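Local coordinates for protein ribonucleoside-diphosphate reductase (Pseudomonas aeruginosa, PDB 5IM3) that probably catalyses the reduction of ribonucleoside diphosphates to the deoxyribonucleotide precursors of DNA, and binds dATP as an allosteric nucleotide, at residues P408-S414 / F504-D508; D508-L512 / R523-Y527; V450-T456 / N482-P488; D498-F504 / H539-K545. All blocks are in the same frame, centred on the assembly; numbering follows the deposited sequence.

In the fold
The four contacts lie in the barrel domain, on the same side of the chain's centre, and run from the wall of the barrel to an outer layer and a dATP site. Contact 3 pairs barrel strands 450-455 and 482-487. Contact 4 pairs strands 500-504 and 539-543 about 18 Å away, centre to centre, and T456 and W501 join the two. Helix 517-532, between the strands of contact 4, packs in contact 2 on the loop that precedes it. That loop begins in contact 1, which shares F504 with contact 4 and D508 with contact 2 (centres about 12 Å apart), and supports an arginine of the nucleotide site. Residues 498-545 thus connect barrel wall and nucleotide site.

Contact 1. Residues P408-S414 / F504-D508; sequences PVRALGS and FSPSD. With DTP (2'-deoxyadenosine 5'-triphosphate), chain G.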
# COMPACT_ATOMS: atom_id res chain seq x y z
N PRO A 408 -22.83 1.14 -35.07
CA PRO A 408 -23.65 2.13 -35.80
C PRO A 408 -24.54 2.98 -34.91
O PRO A 408 -25.00 4.04 -35.36
CB PRO A 408 -24.49 1.26 -36.76
CG PRO A 408 -23.75 -0.03 -36.87
CD PRO A 408 -23.11 -0.24 -35.53
N VAL A 409 -24.81 2.56 -33.68
CA VAL A 409 -25.78 3.24 -32.83
C VAL A 409 -25.16 4.49 -32.23
O VAL A 409 -24.07 4.44 -31.65
CB VAL A 409 -26.29 2.28 -31.73
CG1 VAL A 409 -27.23 2.99 -30.77
CG2 VAL A 409 -26.98 1.08 -32.37
N ARG A 410 -25.86 5.62 -32.36
CA ARG A 410 -25.29 6.92 -32.02
C ARG A 410 -25.02 7.05 -30.52
O ARG A 410 -25.70 6.45 -29.69
CB ARG A 410 -26.21 8.04 -32.49
CG ARG A 410 -27.59 8.05 -31.85
CD ARG A 410 -28.49 9.07 -32.54
NE ARG A 410 -28.72 8.72 -33.94
CZ ARG A 410 -29.59 9.34 -34.74
NH1 ARG A 410 -30.33 10.34 -34.28
NH2 ARG A 410 -29.73 8.94 -35.99
N ALA A 411 -24.02 7.86 -30.19
CA ALA A 411 -23.43 7.88 -28.86
C ALA A 411 -24.07 8.97 -27.99
O ALA A 411 -24.91 9.75 -28.43
CB ALA A 411 -21.92 8.09 -28.96
N LEU A 412 -23.63 9.01 -26.73
CA LEU A 412 -24.08 10.05 -25.81
C LEU A 412 -23.90 11.43 -26.43
O LEU A 412 -22.86 11.73 -27.02
CB LEU A 412 -23.29 9.96 -24.50
CG LEU A 412 -23.58 11.05 -23.46
CD1 LEU A 412 -24.98 10.89 -22.88
CD2 LEU A 412 -22.54 11.04 -22.35
N GLY A 413 -24.94 12.26 -26.30
CA GLY A 413 -24.90 13.62 -26.79
C GLY A 413 -25.39 13.82 -28.20
O GLY A 413 -25.51 14.97 -28.64
N SER A 414 -25.68 12.74 -28.93
CA SER A 414 -26.16 12.86 -30.30
C SER A 414 -27.59 13.38 -30.32
O SER A 414 -28.39 13.10 -29.42
CB SER A 414 -26.10 11.51 -31.01
OG SER A 414 -24.85 10.88 -30.83
N PHE A 504 -15.92 10.15 -32.11
CA PHE A 504 -17.06 10.70 -32.82
C PHE A 504 -18.31 9.89 -32.50
O PHE A 504 -18.23 8.72 -32.11
CB PHE A 504 -16.87 10.68 -34.35
CG PHE A 504 -15.68 11.45 -34.84
CD1 PHE A 504 -15.73 12.83 -34.96
CD2 PHE A 504 -14.52 10.79 -35.21
CE1 PHE A 504 -14.64 13.53 -35.43
CE2 PHE A 504 -13.42 11.49 -35.67
CZ PHE A 504 -13.48 12.86 -35.79
N SER A 505 -19.44 10.51 -32.66
CA SER A 505 -20.65 9.70 -32.69
C SER A 505 -20.91 9.21 -34.11
O SER A 505 -20.77 9.98 -35.07
CB SER A 505 -21.86 10.50 -32.21
OG SER A 505 -23.04 9.72 -32.33
N PRO A 506 -21.29 7.94 -34.30
CA PRO A 506 -21.47 7.44 -35.67
C PRO A 506 -22.51 8.21 -36.47
O PRO A 506 -22.41 8.25 -37.70
CB PRO A 506 -21.89 5.98 -35.46
CG PRO A 506 -22.39 5.91 -34.07
CD PRO A 506 -21.59 6.91 -33.29
N SER A 507 -23.49 8.83 -35.81
CA SER A 507 -24.51 9.58 -36.55
C SER A 507 -23.92 10.80 -37.26
O SER A 507 -24.51 11.26 -38.25
CB SER A 507 -25.63 10.02 -35.60
OG SER A 507 -25.12 10.72 -34.48
N ASP A 508 -22.80 11.33 -36.79
CA ASP A 508 -22.10 12.38 -37.50
C ASP A 508 -21.13 11.85 -38.55
O ASP A 508 -20.74 12.60 -39.45
CB ASP A 508 -21.33 13.27 -36.53
CG ASP A 508 -22.25 14.09 -35.63
OD1 ASP A 508 -23.16 14.76 -36.16
OD2 ASP A 508 -22.05 14.06 -34.40
PG DTP G . -33.16 10.21 -37.45
O1G DTP G . -32.93 11.11 -36.29
O2G DTP G . -32.99 10.91 -38.80
O3G DTP G . -32.23 8.99 -37.44
PB DTP G . -35.13 8.12 -37.19
O1B DTP G . -34.16 7.18 -37.78
O2B DTP G . -36.52 7.91 -37.80
O3B DTP G . -34.64 9.61 -37.45
PA DTP G . -34.83 6.62 -34.82
O1A DTP G . -34.32 5.73 -35.85
O2A DTP G . -36.07 5.98 -34.23
O3A DTP G . -35.23 7.93 -35.62
O5' DTP G . -33.74 6.84 -33.71
C5' DTP G . -32.36 7.12 -34.04
C4' DTP G . -31.49 6.89 -32.83
O4' DTP G . -32.06 7.59 -31.70
C3' DTP G . -31.32 5.43 -32.40
O3' DTP G . -29.97 5.19 -32.00
C2' DTP G . -32.27 5.30 -31.22
C1' DTP G . -32.28 6.69 -30.62
N9 DTP G . -33.53 7.06 -29.98
C8 DTP G . -34.66 7.50 -30.62
N7 DTP G . -35.68 7.70 -29.82
C5 DTP G . -35.18 7.38 -28.56
C6 DTP G . -35.76 7.40 -27.28
N6 DTP G . -37.02 7.77 -27.04
N1 DTP G . -34.98 7.03 -26.24
C2 DTP G . -33.72 6.67 -26.47
N3 DTP G . -33.07 6.61 -27.64
C4 DTP G . -33.86 6.98 -28.65
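R410 sets off from its backbone with CG between the backbone N and the carbonyl carbon (chi1 62°) and bends again at chi3 (63°), which carries its guanidinium alongside S507 and out to the triphosphate of dATP. S505 takes a different course: its OG is anti to the backbone N (chi1 176°) and reaches S414. The R410 guanidinium is sandwiched, with S507 CB over one face and the sugar end of the nucleotide over the other, where C5' of dATP stands 3.6 Å above the plane. Within this slot NH2 of R410 donates to O3G of dATP at 2.9 Å, and NH1 adds a weak bond to O1G. NE forms a salt bridge with D380, so that the group is gripped along its edge as well as on both faces.

The three serines tie the loops together behind the arginine. OG of S414 and OG of S505 are 2.6 Å apart, and OG of S505 is also hydrogen-bonded to OG of S507 at 3.2 Å. S414 OG donates to A411 O at 2.7 Å, joining S414 N on the same face of that carbonyl and reinforcing a type II turn from A411 to S414. Beside the serines, the ring of P506 packs on the backbone, its CG 3.3 Å from V409 O.

Since the nucleotide also bonds K397 and V440 of the second subunit, the geometry is consistent with the specificity site of class I ribonucleotide reductases, where an effector nucleotide is held at the dimer interface.

Contact 2. Residues D508-L512 / R523-Y527; sequences DVPDL and RYEYY
Y527 leans from its helix onto the loop that carries V509, D511 and L512, and its side chain meets them in turn. Its CB, the first atom out, lies 4.1 Å from V509 CG1. The ring then runs beneath that same methyl: CG1 of V509 sits over the centre of one face, 3.4 Å from the ring centroid and only 12° off the normal, a clear CH-pi contact. Y526 CD2 approaches the opposite face near the rim. Along one edge, CD2 of Y527 is 3.9 Å from L512 CG, and farther out CE2 comes 3.5 Å from D511 OD1. At the tip, OH donates to OD1 of D511 at 2.7 Å, meeting it on the syn side.

A chi1 of 51° swings the D511 carboxylate to the helix, and chi2 (-38°) then turns OD1 to the tyrosine and OD2 to R523. There NE of R523 donates to the syn lone pair of OD2 at 2.8 Å in a salt bridge. A weak bond from R523 NH2 to Y527 OH links the third side of this polar group. L512 packs beside them, its CD1 3.9 Å from Y524 CD1.

A type I turn from V509 to L512 thus packs on helix 517-532, whose inner face also rests on strand 500-504: Y527 touches F504, and Y524 OH is hydrogen-bonded to T502 O.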
# COMPACT_ATOMS: atom_id res chain seq x y z
N ASP A 508 -22.80 11.33 -36.79
CA ASP A 508 -22.10 12.38 -37.50
C ASP A 508 -21.13 11.85 -38.55
O ASP A 508 -20.74 12.60 -39.45
CB ASP A 508 -21.33 13.27 -36.53
CG ASP A 508 -22.25 14.09 -35.63
OD1 ASP A 508 -23.16 14.76 -36.16
OD2 ASP A 508 -22.05 14.06 -34.40
N VAL A 509 -20.73 10.58 -38.45
CA VAL A 509 -19.77 9.99 -39.37
C VAL A 509 -20.29 8.62 -39.79
O VAL A 509 -19.61 7.60 -39.59
CB VAL A 509 -18.37 9.90 -38.72
CG1 VAL A 509 -17.80 11.30 -38.51
CG2 VAL A 509 -18.43 9.14 -37.39
N PRO A 510 -21.48 8.54 -40.41
CA PRO A 510 -22.11 7.23 -40.62
C PRO A 510 -21.38 6.33 -41.61
O PRO A 510 -21.71 5.14 -41.67
CB PRO A 510 -23.51 7.60 -41.14
CG PRO A 510 -23.36 8.98 -41.72
CD PRO A 510 -22.32 9.66 -40.88
N ASP A 511 -20.41 6.85 -42.36
CA ASP A 511 -19.72 6.06 -43.37
C ASP A 511 -18.46 5.39 -42.85
O ASP A 511 -17.94 4.49 -43.53
CB ASP A 511 -19.39 6.94 -44.58
CG ASP A 511 -18.67 8.23 -44.20
OD1 ASP A 511 -19.03 8.82 -43.15
OD2 ASP A 511 -17.76 8.65 -44.93
N LEU A 512 -17.96 5.76 -41.67
CA LEU A 512 -16.68 5.24 -41.19
C LEU A 512 -16.76 3.75 -40.90
O LEU A 512 -15.85 2.99 -41.26
CB LEU A 512 -16.24 5.99 -39.93
CG LEU A 512 -15.60 7.37 -40.08
CD1 LEU A 512 -15.10 7.85 -38.72
CD2 LEU A 512 -14.47 7.38 -41.10
N ARG A 523 -10.73 9.03 -44.88
CA ARG A 523 -11.99 9.61 -44.45
C ARG A 523 -11.95 9.99 -42.98
O ARG A 523 -12.52 11.01 -42.57
CB ARG A 523 -13.14 8.64 -44.73
CG ARG A 523 -14.54 9.23 -44.55
CD ARG A 523 -14.78 10.38 -45.50
NE ARG A 523 -16.14 10.89 -45.42
CZ ARG A 523 -16.55 12.01 -46.00
NH1 ARG A 523 -15.71 12.74 -46.71
NH2 ARG A 523 -17.82 12.41 -45.87
N TYR A 524 -11.26 9.19 -42.16
CA TYR A 524 -11.17 9.50 -40.74
C TYR A 524 -10.35 10.76 -40.51
O TYR A 524 -10.71 11.59 -39.66
CB TYR A 524 -10.54 8.33 -39.98
CG TYR A 524 -10.39 8.61 -38.50
CD1 TYR A 524 -11.38 8.22 -37.60
CD2 TYR A 524 -9.28 9.28 -38.01
CE1 TYR A 524 -11.25 8.48 -36.25
CE2 TYR A 524 -9.15 9.55 -36.66
CZ TYR A 524 -10.13 9.15 -35.79
OH TYR A 524 -10.00 9.41 -34.45
N GLU A 525 -9.24 10.92 -41.22
CA GLU A 525 -8.44 12.13 -41.08
C GLU A 525 -9.19 13.35 -41.60
O GLU A 525 -8.99 14.46 -41.09
CB GLU A 525 -7.10 11.96 -41.81
CG GLU A 525 -6.15 10.99 -41.10
CD GLU A 525 -4.85 10.78 -41.86
OE1 GLU A 525 -4.73 11.27 -43.00
OE2 GLU A 525 -3.94 10.13 -41.30
N TYR A 526 -10.07 13.17 -42.59
CA TYR A 526 -10.92 14.26 -43.05
C TYR A 526 -11.86 14.72 -41.94
O TYR A 526 -11.98 15.92 -41.67
CB TYR A 526 -11.71 13.81 -44.29
CG TYR A 526 -12.87 14.71 -44.66
CD1 TYR A 526 -12.68 15.81 -45.49
CD2 TYR A 526 -14.15 14.45 -44.20
CE1 TYR A 526 -13.74 16.63 -45.85
CE2 TYR A 526 -15.21 15.26 -44.55
CZ TYR A 526 -15.00 16.35 -45.37
OH TYR A 526 -16.06 17.15 -45.72
N TYR A 527 -12.53 13.77 -41.28
CA TYR A 527 -13.38 14.12 -40.15
C TYR A 527 -12.57 14.70 -39.00
O TYR A 527 -13.05 15.61 -38.30
CB TYR A 527 -14.17 12.90 -39.68
CG TYR A 527 -15.31 12.51 -40.60
CD1 TYR A 527 -16.19 13.47 -41.09
CD2 TYR A 527 -15.51 11.19 -40.98
CE1 TYR A 527 -17.23 13.12 -41.92
CE2 TYR A 527 -16.55 10.83 -41.82
CZ TYR A 527 -17.41 11.80 -42.28
OH TYR A 527 -18.44 11.45 -43.12

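Contact 3. Residues V450-T456 / N482-P488; sequences VCAYLET and NTANWIP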
# COMPACT_ATOMS: atom_id res chain seq x y z
N VAL A 450 -23.56 -13.73 -25.35
CA VAL A 450 -23.51 -12.72 -26.40
C VAL A 450 -22.31 -11.82 -26.14
O VAL A 450 -21.94 -11.56 -25.00
CB VAL A 450 -24.83 -11.91 -26.45
CG1 VAL A 450 -25.16 -11.35 -25.08
CG2 VAL A 450 -24.75 -10.79 -27.49
N CYS A 451 -21.69 -11.34 -27.23
CA CYS A 451 -20.55 -10.44 -27.15
C CYS A 451 -20.85 -9.19 -27.97
O CYS A 451 -21.12 -9.30 -29.17
CB CYS A 451 -19.26 -11.10 -27.65
SG CYS A 451 -17.80 -10.03 -27.56
N ALA A 452 -20.79 -8.03 -27.33
CA ALA A 452 -21.00 -6.76 -28.02
C ALA A 452 -19.67 -6.17 -28.47
O ALA A 452 -18.69 -6.16 -27.72
CB ALA A 452 -21.73 -5.77 -27.11
N TYR A 453 -19.64 -5.67 -29.70
CA TYR A 453 -18.46 -5.07 -30.30
C TYR A 453 -18.68 -3.57 -30.49
O TYR A 453 -19.77 -3.13 -30.86
CB TYR A 453 -18.14 -5.71 -31.65
CG TYR A 453 -17.50 -7.07 -31.57
CD1 TYR A 453 -18.26 -8.20 -31.30
CD2 TYR A 453 -16.14 -7.24 -31.81
CE1 TYR A 453 -17.69 -9.45 -31.24
CE2 TYR A 453 -15.56 -8.49 -31.75
CZ TYR A 453 -16.34 -9.59 -31.47
OH TYR A 453 -15.77 -10.84 -31.41
N LEU A 454 -17.63 -2.79 -30.25
CA LEU A 454 -17.68 -1.34 -30.46
C LEU A 454 -16.36 -0.86 -31.04
O LEU A 454 -15.29 -1.27 -30.58
CB LEU A 454 -17.98 -0.60 -29.16
CG LEU A 454 -18.52 0.82 -29.36
CD1 LEU A 454 -19.94 0.78 -29.88
CD2 LEU A 454 -18.43 1.61 -28.06
N GLU A 455 -16.43 0.00 -32.04
CA GLU A 455 -15.24 0.52 -32.70
C GLU A 455 -14.60 1.62 -31.85
O GLU A 455 -15.28 2.31 -31.08
CB GLU A 455 -15.60 1.04 -34.09
CG GLU A 455 -14.42 1.11 -35.06
CD GLU A 455 -14.86 1.15 -36.51
OE1 GLU A 455 -15.90 0.53 -36.84
OE2 GLU A 455 -14.17 1.79 -37.33
N THR A 456 -13.28 1.77 -31.99
CA THR A 456 -12.48 2.49 -30.99
C THR A 456 -12.65 4.00 -31.03
O THR A 456 -12.29 4.67 -30.06
CB THR A 456 -11.00 2.13 -31.16
OG1 THR A 456 -10.87 0.71 -31.34
CG2 THR A 456 -10.21 2.54 -29.93
N ASN A 482 -20.63 -10.20 -22.83
CA ASN A 482 -19.24 -10.02 -23.21
C ASN A 482 -19.08 -8.77 -24.07
O ASN A 482 -20.04 -8.28 -24.67
CB ASN A 482 -18.71 -11.26 -23.96
CG ASN A 482 -18.62 -12.50 -23.07
OD1 ASN A 482 -19.15 -13.56 -23.41
ND2 ASN A 482 -17.94 -12.37 -21.95
N THR A 483 -17.86 -8.26 -24.10
CA THR A 483 -17.53 -7.06 -24.86
C THR A 483 -16.23 -7.30 -25.61
O THR A 483 -15.37 -8.07 -25.16
CB THR A 483 -17.37 -5.83 -23.94
OG1 THR A 483 -16.38 -6.11 -22.95
CG2 THR A 483 -18.68 -5.49 -23.24
N ALA A 484 -16.08 -6.63 -26.75
CA ALA A 484 -14.85 -6.71 -27.52
C ALA A 484 -14.61 -5.39 -28.24
O ALA A 484 -15.55 -4.75 -28.71
CB ALA A 484 -14.89 -7.86 -28.53
N ASN A 485 -13.33 -5.01 -28.33
CA ASN A 485 -12.93 -3.85 -29.12
C ASN A 485 -12.83 -4.21 -30.60
O ASN A 485 -12.25 -5.24 -30.96
CB ASN A 485 -11.59 -3.30 -28.63
CG ASN A 485 -11.68 -2.65 -27.27
OD1 ASN A 485 -11.08 -3.12 -26.30
ND2 ASN A 485 -12.41 -1.54 -27.19
N TRP A 486 -13.37 -3.34 -31.44
CA TRP A 486 -13.25 -3.44 -32.90
C TRP A 486 -12.27 -2.34 -33.33
O TRP A 486 -12.66 -1.19 -33.54
CB TRP A 486 -14.63 -3.29 -33.54
CG TRP A 486 -14.72 -3.66 -35.00
CD1 TRP A 486 -15.12 -2.85 -36.02
CD2 TRP A 486 -14.42 -4.93 -35.59
NE1 TRP A 486 -15.09 -3.54 -37.21
CE2 TRP A 486 -14.66 -4.82 -36.97
CE3 TRP A 486 -13.97 -6.15 -35.08
CZ2 TRP A 486 -14.47 -5.88 -37.85
CZ3 TRP A 486 -13.78 -7.21 -35.96
CH2 TRP A 486 -14.02 -7.06 -37.33
N ILE A 487 -11.00 -2.69 -33.44
CA ILE A 487 -9.91 -1.72 -33.44
C ILE A 487 -9.46 -1.48 -34.88
O ILE A 487 -9.02 -2.43 -35.54
CB ILE A 487 -8.73 -2.20 -32.58
CG1 ILE A 487 -9.21 -2.58 -31.18
CG2 ILE A 487 -7.66 -1.10 -32.50
CD1 ILE A 487 -8.16 -3.29 -30.35
N PRO A 488 -9.53 -0.25 -35.39
CA PRO A 488 -8.94 0.04 -36.70
C PRO A 488 -7.42 0.11 -36.62
O PRO A 488 -6.85 0.47 -35.59
CB PRO A 488 -9.54 1.40 -37.08
CG PRO A 488 -10.64 1.66 -36.08
CD PRO A 488 -10.27 0.91 -34.85
O HOH W 1 -12.84 -0.45 -29.65
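Strands 450-455 and 482-487 are parallel neighbours in the buried wall of the barrel domain, paired from C451 with N482 to E455 with W486. The backbone bonds alternate: A452 N reaches N482 O at 2.8 Å, A484 N reaches A452 O at 2.8 Å, and W486 N reaches L454 O at 3.0 Å. On the face bearing C451, Y453 and E455, A484 CB makes a CH-pi contact over one face of the Y453 ring, offset toward the rim, 3.6 Å from its centroid, while C451 SG touches the same methyl at 3.8 Å. Helix 461-465 connects the strands, making a beta-alpha-beta unit of the ten-stranded alpha-beta barrel, and F464, I461 and L465 cover the other face at L454, T483 and N485. Strands 401-405 and 562-565 flank the pair. Extended beyond CG (chi2 160°), E455 brings OE1 to the edge of the W486 indole, 3.6 Å from CD1, the two planes 72° apart. OE1 is hydrogen-bonded to H513 ND1 and OE2 salt-bridged to K566, which probably restrains the carboxylate's rotation. Where the strands end, a water donates to L454 O at 2.7 Å, accepts from N485 ND2 and is hydrogen-bonded to T456 OG1.

Contact 4. Residues D498-F504 / H539-K545; sequences DGSWTLF and HKVVQAK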
# COMPACT_ATOMS: atom_id res chain seq x y z
N ASP A 498 2.63 7.61 -30.85
CA ASP A 498 2.28 8.55 -29.79
C ASP A 498 1.41 9.70 -30.32
O ASP A 498 1.58 10.86 -29.94
CB ASP A 498 3.54 9.10 -29.10
CG ASP A 498 3.23 9.84 -27.82
OD1 ASP A 498 2.21 9.52 -27.17
OD2 ASP A 498 4.02 10.74 -27.45
N GLY A 499 0.48 9.36 -31.22
CA GLY A 499 -0.40 10.34 -31.80
C GLY A 499 -1.69 10.51 -31.02
O GLY A 499 -1.94 9.85 -30.01
N SER A 500 -2.53 11.41 -31.51
CA SER A 500 -3.82 11.69 -30.90
C SER A 500 -4.90 10.81 -31.52
O SER A 500 -4.66 10.05 -32.47
CB SER A 500 -4.17 13.17 -31.05
OG SER A 500 -4.28 13.51 -32.42
N TRP A 501 -6.12 10.91 -30.99
CA TRP A 501 -7.22 10.06 -31.41
C TRP A 501 -8.52 10.77 -31.06
O TRP A 501 -8.70 11.19 -29.91
CB TRP A 501 -7.14 8.69 -30.73
CG TRP A 501 -8.20 7.71 -31.14
CD1 TRP A 501 -9.22 7.25 -30.37
CD2 TRP A 501 -8.34 7.07 -32.42
NE1 TRP A 501 -9.99 6.36 -31.08
CE2 TRP A 501 -9.47 6.23 -32.34
CE3 TRP A 501 -7.62 7.13 -33.61
CZ2 TRP A 501 -9.89 5.46 -33.42
CZ3 TRP A 501 -8.05 6.36 -34.69
CH2 TRP A 501 -9.17 5.53 -34.58
N THR A 502 -9.41 10.91 -32.04
CA THR A 502 -10.65 11.67 -31.87
C THR A 502 -11.84 10.72 -31.83
O THR A 502 -11.96 9.82 -32.67
CB THR A 502 -10.83 12.68 -33.00
OG1 THR A 502 -9.70 13.57 -33.04
CG2 THR A 502 -12.09 13.50 -32.79
N LEU A 503 -12.71 10.92 -30.85
CA LEU A 503 -13.94 10.15 -30.72
C LEU A 503 -15.09 10.90 -31.38
O LEU A 503 -15.23 12.11 -31.23
CB LEU A 503 -14.26 9.88 -29.24
CG LEU A 503 -13.10 9.35 -28.39
CD1 LEU A 503 -13.57 9.03 -26.98
CD2 LEU A 503 -12.47 8.13 -29.04
N PHE A 504 -15.92 10.15 -32.11
CA PHE A 504 -17.06 10.70 -32.82
C PHE A 504 -18.31 9.89 -32.50
O PHE A 504 -18.23 8.72 -32.11
CB PHE A 504 -16.87 10.68 -34.35
CG PHE A 504 -15.68 11.45 -34.84
CD1 PHE A 504 -15.73 12.83 -34.96
CD2 PHE A 504 -14.52 10.79 -35.21
CE1 PHE A 504 -14.64 13.53 -35.43
CE2 PHE A 504 -13.42 11.49 -35.67
CZ PHE A 504 -13.48 12.86 -35.79
N HIS A 539 -17.34 15.84 -30.39
CA HIS A 539 -16.15 15.02 -30.51
C HIS A 539 -15.33 15.14 -29.23
O HIS A 539 -15.55 16.03 -28.41
CB HIS A 539 -15.31 15.43 -31.73
CG HIS A 539 -14.60 16.74 -31.57
ND1 HIS A 539 -15.25 17.95 -31.68
CD2 HIS A 539 -13.31 17.03 -31.30
CE1 HIS A 539 -14.38 18.93 -31.49
NE2 HIS A 539 -13.20 18.39 -31.26
N LYS A 540 -14.38 14.22 -29.08
CA LYS A 540 -13.46 14.20 -27.95
C LYS A 540 -12.09 13.80 -28.45
O LYS A 540 -11.95 12.78 -29.14
CB LYS A 540 -13.92 13.21 -26.88
CG LYS A 540 -14.63 13.83 -25.70
CD LYS A 540 -14.67 12.88 -24.50
CE LYS A 540 -13.28 12.64 -23.93
NZ LYS A 540 -13.32 11.89 -22.64
N VAL A 541 -11.07 14.59 -28.10
CA VAL A 541 -9.69 14.29 -28.46
C VAL A 541 -8.99 13.73 -27.23
O VAL A 541 -9.00 14.34 -26.16
CB VAL A 541 -8.96 15.54 -28.98
CG1 VAL A 541 -7.54 15.18 -29.39
CG2 VAL A 541 -9.72 16.15 -30.15
N VAL A 542 -8.40 12.55 -27.39
CA VAL A 542 -7.62 11.90 -26.35
C VAL A 542 -6.27 11.51 -26.94
O VAL A 542 -6.05 11.58 -28.15
CB VAL A 542 -8.34 10.65 -25.78
CG1 VAL A 542 -9.69 11.04 -25.21
CG2 VAL A 542 -8.51 9.59 -26.87
N GLN A 543 -5.35 11.13 -26.06
CA GLN A 543 -4.10 10.54 -26.50
C GLN A 543 -4.30 9.05 -26.75
O GLN A 543 -4.85 8.34 -25.90
CB GLN A 543 -3.00 10.76 -25.46
CG GLN A 543 -2.60 12.22 -25.30
CD GLN A 543 -2.20 12.85 -26.62
OE1 GLN A 543 -1.17 12.51 -27.20
NE2 GLN A 543 -3.03 13.77 -27.10
N ALA A 544 -3.87 8.58 -27.92
CA ALA A 544 -4.05 7.17 -28.26
C ALA A 544 -3.43 6.26 -27.21
O ALA A 544 -4.02 5.25 -26.82
CB ALA A 544 -3.45 6.89 -29.64
N LYS A 545 -2.23 6.61 -26.73
CA LYS A 545 -1.57 5.80 -25.71
C LYS A 545 -2.41 5.72 -24.44
O LYS A 545 -2.43 4.68 -23.77
CB LYS A 545 -0.19 6.38 -25.39
CG LYS A 545 0.97 5.69 -26.10
CD LYS A 545 2.27 6.45 -25.91
CE LYS A 545 3.48 5.62 -26.29
NZ LYS A 545 3.83 4.62 -25.24
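W501 turns an edge of its indole toward V542, whose CG2 lies near the ring plane; the ring is stacked with Y524 and meets F491 edge-to-face. F504 carries T502 CG2 over one face, 3.3 Å above the plane and offset toward the rim, and H539 CB comes within 4.2 Å of its CD1. At the in-plane edge of the H539 imidazole sits V541 CG2. These groups decorate a two-stranded antiparallel sheet made by strands 500-504 and 539-543, which are joined through helix 517-532 rather than by a tight hairpin turn.

Backbone bonds hold the ribbon in the two hydrogen-bonded pairs. V542 N donates to W501 O at 2.9 Å, almost straight at 178°, with W501 N returning to V542 O; farther along, L503 N reaches K540 O at 2.6 Å. Between them T502 and V541 form a non-hydrogen-bonded pair, their side chains on the face that also bears F504. On the other face L503 and K540 run alongside each other in a common direction, their CB atoms 4.1 Å apart, before the lysine tip departs for a salt bridge with E462. The indole is tied down through its N-H, NE1 of W501 donating to T456 O on the barrel wall.

The first strand follows a helix that closes in a Schellman motif with D498 at C-prime, and Q543 occupies the N-cap position of the next helix, whose A544 N donates to G499 O. Beyond it, D498 OD1 rests 3.3 Å from K545 CD, whereas the lysine NZ stays 5.5 Å from that oxygen.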